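Side-chain contacts in MmoQ Response regulator (PDB 3LJX), which probably makes cyclic di-GMP from two GTP molecules as a full-length response regulator, the crystallised piece carrying mainly its HDOD domain: residues D2-H7 and F177-D182; K133-L138 and G217-Q222; G139-V144 and W192-V197; E183-L188 and D200-S205. All blocks are in the same frame, centred on the assembly; numbering follows the deposited sequence.

Overall arrangement
From the N terminus, contact 1 closes the longest loop, bringing the irregular tail 2-7 against the segment 177-182, where helix 166-177 gives way to helix 181-191. Contact 2 opens on helix 132-141, inside that loop, but closes beyond it on helix 214-233, so the two cross; contact 3, starting in 139-144 and ending in 192-197, crosses contact 1 as well. Contact 4 opens just after contact 1 has closed and joins the successive helices 181-191 and 196-204. Contacts 3 and 4 cross each other, their centres about 7 Å apart, and both are nested inside contact 2. Together they tie helices 132-141, 181-191, 196-204 and 214-233 to each other, with the tail added at one end.

Contact 1: residues D2-H7 and F177-D182; sequences DRWNMH and FATDHD
W4 sits in an extended N-terminal tail without helix or strand and meets F177, the last residue of helix 166-177, and T179 in the link that follows, where A178 takes a positive phi (54°) and D180 reaches the N-cap position of helix 181-191. With CG anti to the backbone N (chi1 179°), the indole is carried out toward this link, six-membered ring foremost. The T179 methyl CG2 lies in the plane of the ring at its edge, 3.9 Å from W4 CH2 and about as far from CZ2. Along the same edge, W4 CZ2 comes to 4.0 Å from F177 O, and it lies 4.3 Å from F177 CB. T179 therefore splits its roles: the methyl packs on the tail while the hydroxyl OG1 is hydrogen-bonded to E183. W153 links the two segments, meeting W4 edge-to-face and stacking with F177; L149 and A152 of helix 144-152 also touch W4. Next along the chain, D180 OD1 accepts a weak bond from D182 N (2.8 Å) and another from E183 N, while its OD2 forms a salt bridge with R174. This is a helix-to-helix link, left through a positive-phi residue and closed by an Asp N-cap, here with the N-terminal tail laid against an all-helical HDOD domain.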
loop_
_atom_site.group_PDB
_atom_site.type_symbol
_atom_site.label_atom_id
_atom_site.label_comp_id
_atom_site.label_asym_id
_atom_site.label_seq_id
_atom_site.Cartn_x
_atom_site.Cartn_y
_atom_site.Cartn_z
ATOM N N ASP A 2 -0.442 6.522 18.008
ATOM C CA ASP A 2 0.048 5.191 18.341
ATOM C C ASP A 2 1.399 5.302 19.040
ATOM O O ASP A 2 2.251 6.107 18.645
ATOM C CB ASP A 2 0.209 4.345 17.068
ATOM C CG ASP A 2 -1.099 4.142 16.322
ATOM O OD1 ASP A 2 -2.088 3.698 16.945
ATOM O OD2 ASP A 2 -1.135 4.413 15.105
ATOM N N ARG A 3 1.610 4.487 20.065
ATOM C CA ARG A 3 2.935 4.370 20.659
ATOM C C ARG A 3 3.918 3.787 19.642
ATOM O O ARG A 3 3.532 2.999 18.768
ATOM C CB ARG A 3 2.891 3.490 21.905
ATOM C CG ARG A 3 2.356 4.191 23.104
ATOM C CD ARG A 3 2.164 3.238 24.265
ATOM N NE ARG A 3 1.587 3.950 25.402
ATOM C CZ ARG A 3 1.047 3.360 26.459
ATOM N NH1 ARG A 3 1.005 2.034 26.540
ATOM N NH2 ARG A 3 0.542 4.102 27.431
ATOM N N TRP A 4 5.180 4.203 19.746
ATOM C CA TRP A 4 6.254 3.588 18.993
ATOM C C TRP A 4 6.992 2.582 19.862
ATOM O O TRP A 4 7.713 2.949 20.793
ATOM C CB TRP A 4 7.235 4.631 18.467
ATOM C CG TRP A 4 8.369 4.005 17.699
ATOM C CD1 TRP A 4 9.528 3.489 18.219
ATOM C CD2 TRP A 4 8.447 3.811 16.275
ATOM N NE1 TRP A 4 10.327 3.007 17.208
ATOM C CE2 TRP A 4 9.690 3.191 16.004
ATOM C CE3 TRP A 4 7.591 4.104 15.202
ATOM C CZ2 TRP A 4 10.101 2.860 14.701
ATOM C CZ3 TRP A 4 7.998 3.776 13.911
ATOM C CH2 TRP A 4 9.240 3.155 13.672
ATOM N N ASN A 5 6.786 1.310 19.556
ATOM C CA ASN A 5 7.434 0.221 20.262
ATOM C C ASN A 5 8.710 -0.139 19.517
ATOM O O ASN A 5 8.664 -0.597 18.362
ATOM C CB ASN A 5 6.507 -0.987 20.286
ATOM C CG ASN A 5 7.041 -2.103 21.153
ATOM O OD1 ASN A 5 6.502 -2.366 22.238
ATOM N ND2 ASN A 5 8.105 -2.776 20.685
HETATM N N MSE A 6 9.850 0.067 20.165
HETATM C CA MSE A 6 11.143 -0.057 19.484
HETATM C C MSE A 6 11.386 -1.471 18.972
HETATM O O MSE A 6 11.876 -1.672 17.858
HETATM C CB MSE A 6 12.264 0.365 20.421
HETATM C CG MSE A 6 13.627 -0.182 20.046
HETATM SE SE MSE A 6 14.977 0.306 21.363
HETATM C CE MSE A 6 16.428 -0.850 20.772
ATOM N N HIS A 7 11.013 -2.456 19.776
ATOM C CA HIS A 7 11.190 -3.833 19.369
ATOM C C HIS A 7 10.261 -4.211 18.230
ATOM O O HIS A 7 10.666 -4.921 17.301
ATOM C CB HIS A 7 10.948 -4.775 20.540
ATOM C CG HIS A 7 11.231 -6.202 20.217
ATOM N ND1 HIS A 7 10.272 -7.188 20.297
ATOM C CD2 HIS A 7 12.364 -6.809 19.792
ATOM C CE1 HIS A 7 10.808 -8.346 19.953
ATOM N NE2 HIS A 7 12.075 -8.143 19.639
ATOM N N PHE A 177 16.108 4.787 13.606
ATOM C CA PHE A 177 14.871 4.148 14.038
ATOM C C PHE A 177 14.982 2.639 14.262
ATOM O O PHE A 177 14.023 2.006 14.693
ATOM C CB PHE A 177 13.777 4.394 12.988
ATOM C CG PHE A 177 13.638 5.834 12.563
ATOM C CD1 PHE A 177 13.221 6.803 13.460
ATOM C CD2 PHE A 177 13.876 6.206 11.256
ATOM C CE1 PHE A 177 13.069 8.127 13.062
ATOM C CE2 PHE A 177 13.724 7.526 10.855
ATOM C CZ PHE A 177 13.323 8.482 11.759
ATOM N N ALA A 178 16.139 2.063 13.954
ATOM C CA ALA A 178 16.317 0.607 13.967
ATOM C C ALA A 178 15.282 -0.101 13.102
ATOM O O ALA A 178 14.881 -1.222 13.405
ATOM C CB ALA A 178 16.271 0.054 15.367
ATOM N N THR A 179 14.846 0.561 12.036
ATOM C CA THR A 179 14.035 -0.085 11.020
ATOM C C THR A 179 14.097 0.811 9.797
ATOM O O THR A 179 14.588 1.935 9.883
ATOM C CB THR A 179 12.579 -0.288 11.492
ATOM O OG1 THR A 179 11.853 -1.021 10.503
ATOM C CG2 THR A 179 11.906 1.030 11.722
ATOM N N ASP A 180 13.638 0.325 8.650
ATOM C CA ASP A 180 13.610 1.178 7.471
ATOM C C ASP A 180 12.236 1.067 6.853
ATOM O O ASP A 180 11.463 0.190 7.243
ATOM C CB ASP A 180 14.693 0.758 6.475
ATOM C CG ASP A 180 14.466 -0.640 5.933
ATOM O OD1 ASP A 180 13.407 -0.881 5.282
ATOM O OD2 ASP A 180 15.346 -1.490 6.177
ATOM N N HIS A 181 11.932 1.926 5.883
ATOM C CA HIS A 181 10.560 2.011 5.396
ATOM C C HIS A 181 10.069 0.723 4.708
ATOM O O HIS A 181 8.873 0.404 4.760
ATOM C CB HIS A 181 10.343 3.250 4.523
ATOM C CG HIS A 181 11.261 3.350 3.345
ATOM N ND1 HIS A 181 11.171 2.511 2.253
ATOM C CD2 HIS A 181 12.247 4.232 3.057
ATOM C CE1 HIS A 181 12.078 2.859 1.357
ATOM N NE2 HIS A 181 12.747 3.898 1.822
ATOM N N ASP A 182 10.994 -0.033 4.112
ATOM C CA ASP A 182 10.640 -1.306 3.470
ATOM C C ASP A 182 10.428 -2.446 4.476
ATOM O O ASP A 182 9.465 -3.209 4.370
ATOM C CB ASP A 182 11.674 -1.700 2.398
ATOM C CG ASP A 182 11.624 -0.783 1.190
ATOM O OD1 ASP A 182 10.511 -0.320 0.849
ATOM O OD2 ASP A 182 12.685 -0.520 0.583
#

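Contact 2: residues K133-L138 and G217-Q222; sequences KEAFTL and GRFARQ
The F219 ring receives L138 and A135 obliquely, from opposite sides of its plane. The second flat group, the R221 guanidinium, faces the other way from helix 214-233 and has G217 O over the centre of one face, 3.4 Å above its plane; its NH1 is hydrogen-bonded to the carbonyl oxygens of I210 and D212. Toward helix 132-141, the L138 methyl CD2 straddles the CE2-CZ bond of the phenyl ring, 3.8 Å from F219 CE2 and equally far from CZ. On the other side of CZ, F219 CE1 lies 4.4 Å from A135 CB, so the outer end of the ring is held between two residues one helical turn apart. All three touching residues are buried: helix 132-141 belongs to the helical HDOD domain, and helix 214-233 packs on it with F198 and A201 of helix 196-204 alongside, F198 against L138 and A201 against F219. F219 has CG anti to its backbone N (chi1 -173°), which sends the ring straight across to helix 132-141. The backbones themselves stay well separated, A135 CA and F219 CA being 9.3 Å apart, and the aromatic side chain spans that distance.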
loop_
_atom_site.group_PDB
_atom_site.type_symbol
_atom_site.label_atom_id
_atom_site.label_comp_id
_atom_site.label_asym_id
_atom_site.label_seq_id
_atom_site.Cartn_x
_atom_site.Cartn_y
_atom_site.Cartn_z
ATOM N N LYS A 133 -8.265 -7.964 -7.205
ATOM C CA LYS A 133 -8.722 -7.099 -6.114
ATOM C C LYS A 133 -7.775 -7.156 -4.909
ATOM O O LYS A 133 -7.590 -6.154 -4.209
ATOM C CB LYS A 133 -10.155 -7.433 -5.690
ATOM C CG LYS A 133 -10.337 -8.802 -5.059
ATOM C CD LYS A 133 -11.798 -9.006 -4.583
ATOM C CE LYS A 133 -12.162 -10.495 -4.584
ATOM N NZ LYS A 133 -13.523 -10.776 -4.021
ATOM N N GLU A 134 -7.170 -8.326 -4.676
ATOM C CA GLU A 134 -6.204 -8.478 -3.587
ATOM C C GLU A 134 -4.868 -7.847 -3.993
ATOM O O GLU A 134 -4.164 -7.259 -3.156
ATOM C CB GLU A 134 -6.035 -9.957 -3.217
ATOM C CG GLU A 134 -7.347 -10.603 -2.721
ATOM C CD GLU A 134 -7.188 -12.081 -2.338
ATOM O OE1 GLU A 134 -6.255 -12.742 -2.842
ATOM O OE2 GLU A 134 -7.998 -12.582 -1.522
ATOM N N ALA A 135 -4.528 -7.967 -5.282
ATOM C CA ALA A 135 -3.306 -7.370 -5.805
ATOM C C ALA A 135 -3.389 -5.847 -5.727
ATOM O O ALA A 135 -2.405 -5.182 -5.389
ATOM C CB ALA A 135 -3.049 -7.830 -7.257
ATOM N N PHE A 136 -4.562 -5.298 -6.042
ATOM C CA PHE A 136 -4.764 -3.853 -5.969
ATOM C C PHE A 136 -4.339 -3.359 -4.590
ATOM O O PHE A 136 -3.559 -2.413 -4.448
ATOM C CB PHE A 136 -6.235 -3.515 -6.187
ATOM C CG PHE A 136 -6.554 -2.069 -5.980
ATOM C CD1 PHE A 136 -6.660 -1.545 -4.693
ATOM C CD2 PHE A 136 -6.754 -1.223 -7.068
ATOM C CE1 PHE A 136 -6.959 -0.199 -4.491
ATOM C CE2 PHE A 136 -7.044 0.124 -6.875
ATOM C CZ PHE A 136 -7.153 0.636 -5.583
ATOM N N THR A 137 -4.862 -4.042 -3.580
ATOM C CA THR A 137 -4.621 -3.699 -2.197
ATOM C C THR A 137 -3.146 -3.767 -1.851
ATOM O O THR A 137 -2.612 -2.861 -1.203
ATOM C CB THR A 137 -5.422 -4.629 -1.264
ATOM O OG1 THR A 137 -6.806 -4.569 -1.625
ATOM C CG2 THR A 137 -5.277 -4.194 0.183
ATOM N N LEU A 138 -2.470 -4.827 -2.279
ATOM C CA LEU A 138 -1.031 -4.909 -2.021
ATOM C C LEU A 138 -0.268 -3.766 -2.703
ATOM O O LEU A 138 0.675 -3.203 -2.132
ATOM C CB LEU A 138 -0.463 -6.246 -2.455
ATOM C CG LEU A 138 1.016 -6.395 -2.105
ATOM C CD1 LEU A 138 1.261 -6.101 -0.625
ATOM C CD2 LEU A 138 1.529 -7.789 -2.476
ATOM N N GLY A 217 8.050 -15.506 -8.036
ATOM C CA GLY A 217 8.869 -14.749 -8.968
ATOM C C GLY A 217 8.005 -13.990 -9.958
ATOM O O GLY A 217 8.281 -12.832 -10.287
ATOM N N ARG A 218 6.933 -14.626 -10.419
ATOM C CA ARG A 218 6.088 -13.996 -11.429
ATOM C C ARG A 218 5.318 -12.826 -10.826
ATOM O O ARG A 218 5.216 -11.746 -11.427
ATOM C CB ARG A 218 5.137 -15.003 -12.066
ATOM C CG ARG A 218 4.437 -14.474 -13.301
ATOM C CD ARG A 218 3.484 -15.508 -13.852
ATOM N NE ARG A 218 4.038 -16.161 -15.024
ATOM C CZ ARG A 218 3.632 -15.910 -16.262
ATOM N NH1 ARG A 218 2.654 -15.034 -16.471
ATOM N NH2 ARG A 218 4.194 -16.538 -17.289
ATOM N N PHE A 219 4.800 -13.026 -9.623
ATOM C CA PHE A 219 4.093 -11.952 -8.947
ATOM C C PHE A 219 5.082 -10.820 -8.640
ATOM O O PHE A 219 4.759 -9.645 -8.824
ATOM C CB PHE A 219 3.414 -12.484 -7.680
ATOM C CG PHE A 219 2.516 -11.492 -6.998
ATOM C CD1 PHE A 219 1.784 -10.577 -7.727
ATOM C CD2 PHE A 219 2.380 -11.504 -5.615
ATOM C CE1 PHE A 219 0.949 -9.663 -7.090
ATOM C CE2 PHE A 219 1.546 -10.599 -4.970
ATOM C CZ PHE A 219 0.825 -9.676 -5.715
ATOM N N ALA A 220 6.295 -11.169 -8.211
ATOM C CA ALA A 220 7.314 -10.153 -7.966
ATOM C C ALA A 220 7.561 -9.305 -9.227
ATOM O O ALA A 220 7.628 -8.075 -9.162
ATOM C CB ALA A 220 8.626 -10.790 -7.464
ATOM N N ARG A 221 7.696 -9.957 -10.375
ATOM C CA ARG A 221 7.922 -9.217 -11.617
ATOM C C ARG A 221 6.711 -8.335 -11.942
ATOM O O ARG A 221 6.862 -7.242 -12.490
ATOM C CB ARG A 221 8.248 -10.157 -12.777
ATOM C CG ARG A 221 9.692 -10.681 -12.749
ATOM C CD ARG A 221 10.030 -11.578 -13.955
ATOM N NE ARG A 221 9.461 -12.915 -13.802
ATOM C CZ ARG A 221 10.016 -13.872 -13.065
ATOM N NH1 ARG A 221 11.158 -13.642 -12.416
ATOM N NH2 ARG A 221 9.430 -15.058 -12.961
ATOM N N GLN A 222 5.515 -8.778 -11.562
ATOM C CA GLN A 222 4.314 -7.971 -11.789
ATOM C C GLN A 222 4.288 -6.741 -10.900
ATOM O O GLN A 222 3.873 -5.650 -11.330
ATOM C CB GLN A 222 3.055 -8.793 -11.576
ATOM C CG GLN A 222 2.833 -9.900 -12.626
ATOM C CD GLN A 222 1.707 -10.848 -12.207
ATOM O OE1 GLN A 222 1.531 -11.134 -11.009
ATOM N NE2 GLN A 222 0.942 -11.335 -13.186
#

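Contact 3: residues G139-V144 and W192-V197; sequences GLLADV and WGFPQV
Before L141 brings its side chain to W192 and F194, the segment starts at G139, whose O is hydrogen-bonded to R116 NE. L141 follows, near the end of helix 132-141. Its branch point CG lies at the edge of the indole, near the ring plane, 4.1 Å from W192 CZ3. The methyl L141 CD2 approaches F194 obliquely and more loosely, at 4.4 Å from CE2. Both L141 torsions are unusual (chi1 -92°, chi2 9°), which may reflect either strain or the limits of the model. At D143 the chain has turned away from the indole, and OD1 makes a salt bridge with the same R116. The turn is closed by V144 N bonding to L141 O (3.0 Å). V144 then comes back to the same edge of W192: its CG2, anti to the backbone N, stands 4.1 Å from W192 CH2, the two side chains arriving from opposite directions. Beyond W192, G193 with its positive phi (116°) completes a Schellman motif ending helix 181-191, and P195 takes the N-cap position of helix 196-204. The sequence GLLADV recalls the GLLHDIG signature of HD-type phosphohydrolases, with alanine in the place of the histidine. Around the contact, helix 47-58 packs R55 on W192 and L54 on F194, while helix 181-191 brings L189 against L141 and F194, and L188 against V144.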
loop_
_atom_site.group_PDB
_atom_site.type_symbol
_atom_site.label_atom_id
_atom_site.label_comp_id
_atom_site.label_asym_id
_atom_site.label_seq_id
_atom_site.Cartn_x
_atom_site.Cartn_y
_atom_site.Cartn_z
ATOM N N GLY A 139 -0.687 -3.416 -3.917
ATOM C CA GLY A 139 -0.074 -2.313 -4.632
ATOM C C GLY A 139 -0.271 -1.019 -3.854
ATOM O O GLY A 139 0.668 -0.249 -3.640
ATOM N N LEU A 140 -1.501 -0.786 -3.411
ATOM C CA LEU A 140 -1.815 0.386 -2.607
ATOM C C LEU A 140 -0.875 0.530 -1.404
ATOM O O LEU A 140 -0.410 1.641 -1.083
ATOM C CB LEU A 140 -3.259 0.298 -2.116
ATOM C CG LEU A 140 -3.816 1.492 -1.348
ATOM C CD1 LEU A 140 -4.049 2.676 -2.294
ATOM C CD2 LEU A 140 -5.117 1.117 -0.623
ATOM N N LEU A 141 -0.588 -0.599 -0.759
ATOM C CA LEU A 141 0.079 -0.615 0.547
ATOM C C LEU A 141 1.582 -0.880 0.460
ATOM O O LEU A 141 2.267 -0.869 1.476
ATOM C CB LEU A 141 -0.560 -1.690 1.428
ATOM C CG LEU A 141 -1.732 -1.380 2.371
ATOM C CD1 LEU A 141 -2.337 0.025 2.190
ATOM C CD2 LEU A 141 -2.799 -2.476 2.317
ATOM N N ALA A 142 2.084 -1.109 -0.754
ATOM C CA ALA A 142 3.463 -1.569 -0.986
ATOM C C ALA A 142 4.589 -0.785 -0.285
ATOM O O ALA A 142 5.702 -1.307 -0.105
ATOM C CB ALA A 142 3.738 -1.650 -2.496
ATOM N N ASP A 143 4.330 0.469 0.086
ATOM C CA ASP A 143 5.332 1.233 0.837
ATOM C C ASP A 143 4.710 2.074 1.949
ATOM O O ASP A 143 5.171 3.180 2.263
ATOM C CB ASP A 143 6.232 2.072 -0.084
ATOM C CG ASP A 143 5.459 3.072 -0.916
ATOM O OD1 ASP A 143 4.225 3.198 -0.743
ATOM O OD2 ASP A 143 6.094 3.733 -1.761
ATOM N N VAL A 144 3.671 1.517 2.560
ATOM C CA VAL A 144 2.998 2.174 3.660
ATOM C C VAL A 144 3.959 2.434 4.833
ATOM O O VAL A 144 3.706 3.295 5.670
ATOM C CB VAL A 144 1.760 1.363 4.120
ATOM C CG1 VAL A 144 2.185 0.100 4.880
ATOM C CG2 VAL A 144 0.867 2.227 4.978
ATOM N N TRP A 192 -1.165 -6.909 9.528
ATOM C CA TRP A 192 -2.523 -6.687 9.028
ATOM C C TRP A 192 -3.145 -7.918 8.366
ATOM O O TRP A 192 -4.275 -7.860 7.868
ATOM C CB TRP A 192 -2.568 -5.486 8.078
ATOM C CG TRP A 192 -2.111 -4.238 8.735
ATOM C CD1 TRP A 192 -1.879 -4.051 10.077
ATOM C CD2 TRP A 192 -1.804 -2.999 8.097
ATOM N NE1 TRP A 192 -1.456 -2.760 10.307
ATOM C CE2 TRP A 192 -1.403 -2.094 9.107
ATOM C CE3 TRP A 192 -1.831 -2.561 6.768
ATOM C CZ2 TRP A 192 -1.033 -0.782 8.829
ATOM C CZ3 TRP A 192 -1.465 -1.257 6.491
ATOM C CH2 TRP A 192 -1.073 -0.381 7.517
ATOM N N GLY A 193 -2.408 -9.027 8.356
ATOM C CA GLY A 193 -2.975 -10.284 7.912
ATOM C C GLY A 193 -2.400 -10.942 6.670
ATOM O O GLY A 193 -2.743 -12.090 6.384
ATOM N N PHE A 194 -1.534 -10.249 5.931
ATOM C CA PHE A 194 -0.991 -10.823 4.696
ATOM C C PHE A 194 -0.063 -12.004 4.992
ATOM O O PHE A 194 0.804 -11.925 5.853
ATOM C CB PHE A 194 -0.249 -9.758 3.875
ATOM C CG PHE A 194 -1.164 -8.808 3.139
ATOM C CD1 PHE A 194 -1.607 -9.105 1.854
ATOM C CD2 PHE A 194 -1.580 -7.619 3.726
ATOM C CE1 PHE A 194 -2.443 -8.234 1.172
ATOM C CE2 PHE A 194 -2.421 -6.748 3.052
ATOM C CZ PHE A 194 -2.856 -7.060 1.769
ATOM N N PRO A 195 -0.239 -13.113 4.279
ATOM C CA PRO A 195 0.678 -14.239 4.509
ATOM C C PRO A 195 2.059 -13.977 3.901
ATOM O O PRO A 195 2.206 -13.138 3.007
ATOM C CB PRO A 195 -0.021 -15.404 3.796
ATOM C CG PRO A 195 -0.792 -14.752 2.679
ATOM C CD PRO A 195 -1.235 -13.400 3.230
ATOM N N GLN A 196 3.068 -14.694 4.377
ATOM C CA GLN A 196 4.439 -14.411 3.972
ATOM C C GLN A 196 4.719 -14.442 2.455
ATOM O O GLN A 196 5.580 -13.689 1.997
ATOM C CB GLN A 196 5.433 -15.302 4.726
ATOM C CG GLN A 196 6.865 -14.779 4.691
ATOM C CD GLN A 196 7.885 -15.824 5.126
ATOM O OE1 GLN A 196 7.850 -16.318 6.262
ATOM N NE2 GLN A 196 8.801 -16.171 4.220
ATOM N N VAL A 197 4.027 -15.277 1.668
ATOM C CA VAL A 197 4.326 -15.279 0.217
ATOM C C VAL A 197 4.168 -13.906 -0.394
ATOM O O VAL A 197 4.948 -13.526 -1.261
ATOM C CB VAL A 197 3.468 -16.236 -0.666
ATOM C CG1 VAL A 197 4.096 -17.605 -0.747
ATOM C CG2 VAL A 197 1.986 -16.244 -0.244
#

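Contact 4: residues E183-L188 and D200-S205; sequences ELTRML and DALQLS
The successive helices 181-191 and 196-204, joined by a short loop, pair through R186 with Q203 and T185 with L202. R186 and Q203 stack flat: guanidinium and amide planes are only 9° apart, and Q203 NE2 lies over the centre of the guanidinium face, 3.6 Å from R186 CZ. Farther along, Q203 OE1 is 3.9 Å from R186 NE. The R186 chain is bent at chi3 (-74°), turning the guanidinium back along its own helix, where E183 CA covers the opposite face, offset toward the rim. With an alanine here, the Q203 amide would probably lose the flat group it rests on and be set freer to turn at this partly open side. D200 carries the opposite charge to R186, but its OD1 is 6.9 Å from R186 NE, too far for an ion pair, though the charge may weakly favour the arginine here; D200 OD2 is hydrogen-bonded to Q196. On the buried side of this helix pair of the HDOD domain, T185 and L202 cross at about a right angle, T185 CG2 standing 4.0 Å from L202 CD2. The T185 hydroxyl instead turns to G145 N and H181 O, both hydrogen-bonded to OG1. At the far end of helix 196-204, S205 OG donates to L202 O at 2.6 Å, with a C=O...donor angle of 130°. L204 packs on A220 of helix 214-233.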
loop_
_atom_site.group_PDB
_atom_site.type_symbol
_atom_site.label_atom_id
_atom_site.label_comp_id
_atom_site.label_asym_id
_atom_site.label_seq_id
_atom_site.Cartn_x
_atom_site.Cartn_y
_atom_site.Cartn_z
ATOM N N GLU A 183 11.317 -2.564 5.455
ATOM C CA GLU A 183 11.088 -3.525 6.526
ATOM C C GLU A 183 9.783 -3.175 7.242
ATOM O O GLU A 183 8.938 -4.036 7.497
ATOM C CB GLU A 183 12.239 -3.515 7.522
ATOM C CG GLU A 183 12.122 -4.614 8.575
ATOM C CD GLU A 183 12.872 -4.287 9.860
ATOM O OE1 GLU A 183 13.440 -3.179 9.964
ATOM O OE2 GLU A 183 12.891 -5.137 10.775
ATOM N N LEU A 184 9.606 -1.897 7.549
ATOM C CA LEU A 184 8.426 -1.478 8.278
ATOM C C LEU A 184 7.158 -1.872 7.487
ATOM O O LEU A 184 6.199 -2.395 8.050
ATOM C CB LEU A 184 8.485 0.029 8.528
ATOM C CG LEU A 184 7.885 0.523 9.836
ATOM C CD1 LEU A 184 7.521 2.012 9.748
ATOM C CD2 LEU A 184 6.693 -0.320 10.216
ATOM N N THR A 185 7.168 -1.640 6.177
ATOM C CA THR A 185 6.045 -2.046 5.337
ATOM C C THR A 185 5.696 -3.528 5.529
ATOM O O THR A 185 4.536 -3.895 5.801
ATOM C CB THR A 185 6.341 -1.764 3.857
ATOM O OG1 THR A 185 6.393 -0.344 3.645
ATOM C CG2 THR A 185 5.257 -2.372 2.973
ATOM N N ARG A 186 6.707 -4.377 5.408
ATOM C CA ARG A 186 6.502 -5.826 5.536
ATOM C C ARG A 186 5.957 -6.192 6.899
ATOM O O ARG A 186 5.098 -7.071 7.014
ATOM C CB ARG A 186 7.795 -6.601 5.292
ATOM C CG ARG A 186 8.483 -6.261 3.963
ATOM C CD ARG A 186 9.586 -7.295 3.620
ATOM N NE ARG A 186 10.792 -7.144 4.435
ATOM C CZ ARG A 186 11.792 -6.312 4.142
ATOM N NH1 ARG A 186 11.727 -5.551 3.052
ATOM N NH2 ARG A 186 12.858 -6.240 4.933
HETATM N N MSE A 187 6.452 -5.527 7.938
HETATM C CA MSE A 187 5.986 -5.828 9.287
HETATM C C MSE A 187 4.546 -5.387 9.446
HETATM O O MSE A 187 3.751 -6.095 10.044
HETATM C CB MSE A 187 6.850 -5.155 10.347
HETATM C CG MSE A 187 8.297 -5.646 10.371
HETATM SE SE MSE A 187 9.361 -4.570 11.616
HETATM C CE MSE A 187 8.334 -4.891 13.248
ATOM N N LEU A 188 4.216 -4.219 8.899
ATOM C CA LEU A 188 2.843 -3.718 8.936
ATOM C C LEU A 188 1.924 -4.706 8.197
ATOM O O LEU A 188 0.895 -5.150 8.738
ATOM C CB LEU A 188 2.777 -2.323 8.299
ATOM C CG LEU A 188 2.650 -1.102 9.226
ATOM C CD1 LEU A 188 3.305 -1.330 10.579
ATOM C CD2 LEU A 188 3.172 0.174 8.583
ATOM N N ASP A 200 7.108 -11.803 0.643
ATOM C CA ASP A 200 8.288 -12.234 -0.106
ATOM C C ASP A 200 8.227 -11.739 -1.546
ATOM O O ASP A 200 9.240 -11.334 -2.117
ATOM C CB ASP A 200 8.451 -13.759 -0.095
ATOM C CG ASP A 200 8.863 -14.303 1.278
ATOM O OD1 ASP A 200 9.194 -13.505 2.183
ATOM O OD2 ASP A 200 8.856 -15.541 1.451
ATOM N N ALA A 201 7.043 -11.771 -2.144
ATOM C CA ALA A 201 6.932 -11.353 -3.535
ATOM C C ALA A 201 7.269 -9.862 -3.607
ATOM O O ALA A 201 7.981 -9.411 -4.508
ATOM C CB ALA A 201 5.547 -11.636 -4.064
ATOM N N LEU A 202 6.791 -9.113 -2.618
ATOM C CA LEU A 202 7.058 -7.682 -2.522
ATOM C C LEU A 202 8.547 -7.398 -2.367
ATOM O O LEU A 202 9.112 -6.553 -3.075
ATOM C CB LEU A 202 6.315 -7.089 -1.329
ATOM C CG LEU A 202 6.601 -5.618 -1.050
ATOM C CD1 LEU A 202 6.206 -4.767 -2.261
ATOM C CD2 LEU A 202 5.865 -5.146 0.225
ATOM N N GLN A 203 9.188 -8.104 -1.443
ATOM C CA GLN A 203 10.623 -7.921 -1.250
ATOM C C GLN A 203 11.410 -8.283 -2.508
ATOM O O GLN A 203 12.305 -7.545 -2.916
ATOM C CB GLN A 203 11.130 -8.735 -0.062
ATOM C CG GLN A 203 12.522 -8.304 0.371
ATOM C CD GLN A 203 12.965 -8.938 1.672
ATOM O OE1 GLN A 203 12.343 -9.879 2.166
ATOM N NE2 GLN A 203 14.050 -8.424 2.233
ATOM N N LEU A 204 11.074 -9.421 -3.112
ATOM C CA LEU A 204 11.673 -9.830 -4.379
ATOM C C LEU A 204 11.528 -8.734 -5.442
ATOM O O LEU A 204 12.471 -8.446 -6.188
ATOM C CB LEU A 204 10.998 -11.103 -4.885
ATOM C CG LEU A 204 11.865 -12.309 -5.199
ATOM C CD1 LEU A 204 12.875 -12.531 -4.093
ATOM C CD2 LEU A 204 10.985 -13.542 -5.382
ATOM N N SER A 205 10.346 -8.123 -5.516
ATOM C CA SER A 205 10.076 -7.164 -6.582
ATOM C C SER A 205 11.005 -5.966 -6.491
ATOM O O SER A 205 11.084 -5.176 -7.427
ATOM C CB SER A 205 8.646 -6.653 -6.498
ATOM O OG SER A 205 8.536 -5.725 -5.427
#